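Hypothetical protein PA2201 (Pseudomonas aeruginosa, PDB 2FEF) is of unknown function but is probably an immunity protein of the PoNi type that protects the bacterium against a PoNe-like DNase toxin. Local coordinates at residues T135-A140 / V172-T177. Sequence-based numbering, arbitrary orientation.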
ATOM      1  N   THR B 135      16.297  10.540  19.989  1.00 44.00           N
ATOM      2  CA  THR B 135      16.722  11.934  20.099  1.00 42.32           C
ATOM      3  C   THR B 135      17.298  12.484  18.771  1.00 40.44           C
ATOM      4  O   THR B 135      17.551  13.691  18.621  1.00 39.27           O
ATOM      5  CB  THR B 135      17.750  12.079  21.246  1.00 43.06           C
ATOM      6  OG1 THR B 135      18.063  13.461  21.464  1.00 44.31           O
ATOM      7  CG2 THR B 135      19.030  11.264  20.953  1.00 43.58           C
ATOM      8  N   ALA B 136      17.491  11.579  17.819  1.00 38.35           N
ATOM      9  CA  ALA B 136      18.064  11.922  16.506  1.00 36.09           C
ATOM     10  C   ALA B 136      17.167  12.905  15.763  1.00 34.47           C
ATOM     11  O   ALA B 136      15.935  12.864  15.911  1.00 33.28           O
ATOM     12  CB  ALA B 136      18.269  10.663  15.675  1.00 36.29           C
ATOM     13  N   PRO B 137      17.777  13.775  14.942  1.00 33.34           N
ATOM     14  CA  PRO B 137      16.999  14.660  14.088  1.00 31.91           C
ATOM     15  C   PRO B 137      16.077  13.875  13.162  1.00 30.66           C
ATOM     16  O   PRO B 137      16.316  12.681  12.916  1.00 29.54           O
ATOM     17  CB  PRO B 137      18.061  15.372  13.231  1.00 32.51           C
ATOM     18  CG  PRO B 137      19.383  15.117  13.890  1.00 33.39           C
ATOM     19  CD  PRO B 137      19.234  13.930  14.784  1.00 33.82           C
ATOM     20  N   ALA B 138      15.062  14.555  12.620  1.00 29.26           N
ATOM     21  CA  ALA B 138      14.142  13.958  11.637  1.00 30.17           C
ATOM     22  C   ALA B 138      14.922  13.289  10.495  1.00 30.69           C
ATOM     23  O   ALA B 138      14.543  12.209   9.993  1.00 31.42           O
ATOM     24  CB  ALA B 138      13.215  15.016  11.075  1.00 29.01           C
ATOM     25  N   LEU B 139      16.014  13.926  10.106  1.00 30.16           N
ATOM     26  CA  LEU B 139      16.919  13.350   9.119  0.50 30.45           C
ATOM     27  C   LEU B 139      18.322  13.384   9.696  1.00 30.67           C
ATOM     28  O   LEU B 139      18.882  14.448   9.955  1.00 31.47           O
ATOM     29  CB  LEU B 139      16.812  14.106   7.784  0.50 30.44           C
ATOM     30  CG  LEU B 139      17.240  13.467   6.463  0.50 29.79           C
ATOM     31  CD1 LEU B 139      16.767  12.013   6.292  0.50 26.04           C
ATOM     32  CD2 LEU B 139      16.759  14.347   5.308  0.50 28.98           C
ATOM     33  N   ALA B 140      18.886  12.200   9.918  1.00 30.83           N
ATOM     34  CA  ALA B 140      20.182  12.068  10.593  1.00 30.76           C
ATOM     35  C   ALA B 140      21.242  11.757   9.557  1.00 30.50           C
ATOM     36  O   ALA B 140      21.379  10.591   9.156  1.00 31.04           O
ATOM     37  CB  ALA B 140      20.127  10.956  11.614  1.00 31.13           C
ATOM     38  N   VAL B 172      14.999  20.118  10.033  1.00 25.57           N
ATOM     39  CA  VAL B 172      15.064  18.713   9.611  1.00 26.29           C
ATOM     40  C   VAL B 172      16.411  18.087   9.994  1.00 26.06           C
ATOM     41  O   VAL B 172      16.446  16.932  10.475  1.00 26.84           O
ATOM     42  CB  VAL B 172      14.772  18.514   8.083  1.00 25.43           C
ATOM     43  CG1 VAL B 172      14.675  17.022   7.728  1.00 26.66           C
ATOM     44  CG2 VAL B 172      13.482  19.225   7.660  1.00 26.06           C
ATOM     45  N   LEU B 173      17.514  18.812   9.757  1.00 25.99           N
ATOM     46  CA  LEU B 173      18.845  18.258  10.025  1.00 26.03           C
ATOM     47  C   LEU B 173      19.396  18.662  11.385  1.00 26.45           C
ATOM     48  O   LEU B 173      20.395  18.093  11.823  1.00 25.91           O
ATOM     49  CB  LEU B 173      19.862  18.647   8.917  1.00 25.81           C
ATOM     50  CG  LEU B 173      19.444  18.489   7.462  1.00 25.33           C
ATOM     51  CD1 LEU B 173      20.646  18.829   6.522  1.00 28.06           C
ATOM     52  CD2 LEU B 173      18.910  17.122   7.149  1.00 27.62           C
ATOM     53  N   GLN B 174      18.775  19.669  12.015  1.00 27.16           N
ATOM     54  CA  GLN B 174      19.245  20.259  13.283  1.00 28.64           C
ATOM     55  C   GLN B 174      20.718  20.647  13.179  1.00 28.83           C
ATOM     56  O   GLN B 174      21.512  20.413  14.103  1.00 28.24           O
ATOM     57  CB  GLN B 174      18.982  19.320  14.475  1.00 29.14           C
ATOM     58  CG  GLN B 174      17.514  18.956  14.649  1.00 30.41           C
ATOM     59  CD  GLN B 174      17.238  18.135  15.912  1.00 32.06           C
ATOM     60  OE1 GLN B 174      18.140  17.844  16.705  1.00 39.15           O
ATOM     61  NE2 GLN B 174      15.986  17.757  16.095  1.00 34.18           N
ATOM     62  N   PHE B 175      21.078  21.232  12.029  1.00 28.06           N
ATOM     63  CA  PHE B 175      22.429  21.692  11.748  1.00 29.17           C
ATOM     64  C   PHE B 175      23.519  20.630  11.851  1.00 28.89           C
ATOM     65  O   PHE B 175      24.691  20.960  11.956  1.00 28.61           O
ATOM     66  CB  PHE B 175      22.787  22.950  12.572  1.00 30.20           C
ATOM     67  CG  PHE B 175      22.245  24.227  11.986  1.00 31.17           C
ATOM     68  CD1 PHE B 175      22.917  24.874  10.947  1.00 35.23           C
ATOM     69  CD2 PHE B 175      21.089  24.790  12.479  1.00 34.42           C
ATOM     70  CE1 PHE B 175      22.421  26.063  10.416  1.00 35.84           C
ATOM     71  CE2 PHE B 175      20.584  25.979  11.955  1.00 33.57           C
ATOM     72  CZ  PHE B 175      21.235  26.600  10.919  1.00 34.51           C
ATOM     73  N   ASP B 176      23.139  19.361  11.783  1.00 28.96           N
ATOM     74  CA  ASP B 176      24.129  18.266  11.826  1.00 29.53           C
ATOM     75  C   ASP B 176      24.575  17.976  10.379  1.00 29.32           C
ATOM     76  O   ASP B 176      24.222  16.962   9.787  1.00 28.73           O
ATOM     77  CB  ASP B 176      23.522  17.025  12.507  1.00 31.11           C
ATOM     78  CG  ASP B 176      24.573  15.944  12.875  1.00 33.57           C
ATOM     79  OD1 ASP B 176      25.793  16.205  12.829  1.00 36.40           O
ATOM     80  OD2 ASP B 176      24.151  14.820  13.212  1.00 36.21           O
ATOM     81  N   THR B 177      25.360  18.895   9.836  1.00 29.06           N
ATOM     82  CA  THR B 177      25.785  18.858   8.463  1.00 29.56           C
ATOM     83  C   THR B 177      27.298  18.618   8.437  1.00 28.93           C
ATOM     84  O   THR B 177      27.998  18.979   9.403  1.00 28.19           O
ATOM     85  CB  THR B 177      25.487  20.207   7.784  1.00 29.85           C
ATOM     86  OG1 THR B 177      25.954  21.272   8.627  1.00 30.34           O
ATOM     87  CG2 THR B 177      23.988  20.380   7.570  1.00 31.77           C
TER
HETATM   88  O   HOH W   1      14.491  17.171  13.430  1.00 29.77           O
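The pyrrolidine ring of P137 overlaps the extended side chain of Q174 and the carbonyl oxygens of V172 and L173, where two loops of this all-helical fold meet: the one between helices 97-127 and 146-158, and the type I' beta turn L173-D176 that follows helix 165-172. CB of P137 sits 3.6 Å from the carbonyl O of V172, while its CG faces O of L173. Q174, with positive phi on leaving the helix, runs its aliphatic part obliquely across the proline, CG lying 3.9 Å from CB of P137, and its amide nitrogen NE2 reaches CA of P137. One backbone bond joins the loops: N of L139 donates to O of V172 at 3.1 Å, with an N-H...O angle of 155° and the donor tilted 28° from the carbonyl plane. The turn is closed separately by N of D176 on O of L173. On the buried side, V172 directs CG1, anti to its own N (chi1 -173°), against CB of L139 at 3.6 Å. CB of A138 is a looser neighbour of that methyl. The leucines L139 and L173 lie side by side; although the CB of L173 starts away from the other loop, its CD2 returns to within 3.7 Å of CB of L139. W111 of helix 97-127 and F148, A149 and L152 of helix 146-158 pack on L139, and D176 forms a salt bridge with R142. A water bridges the two loops, accepting from both N of A138, at 2.8 Å, and NE2 of Q174, at 3.1 Å.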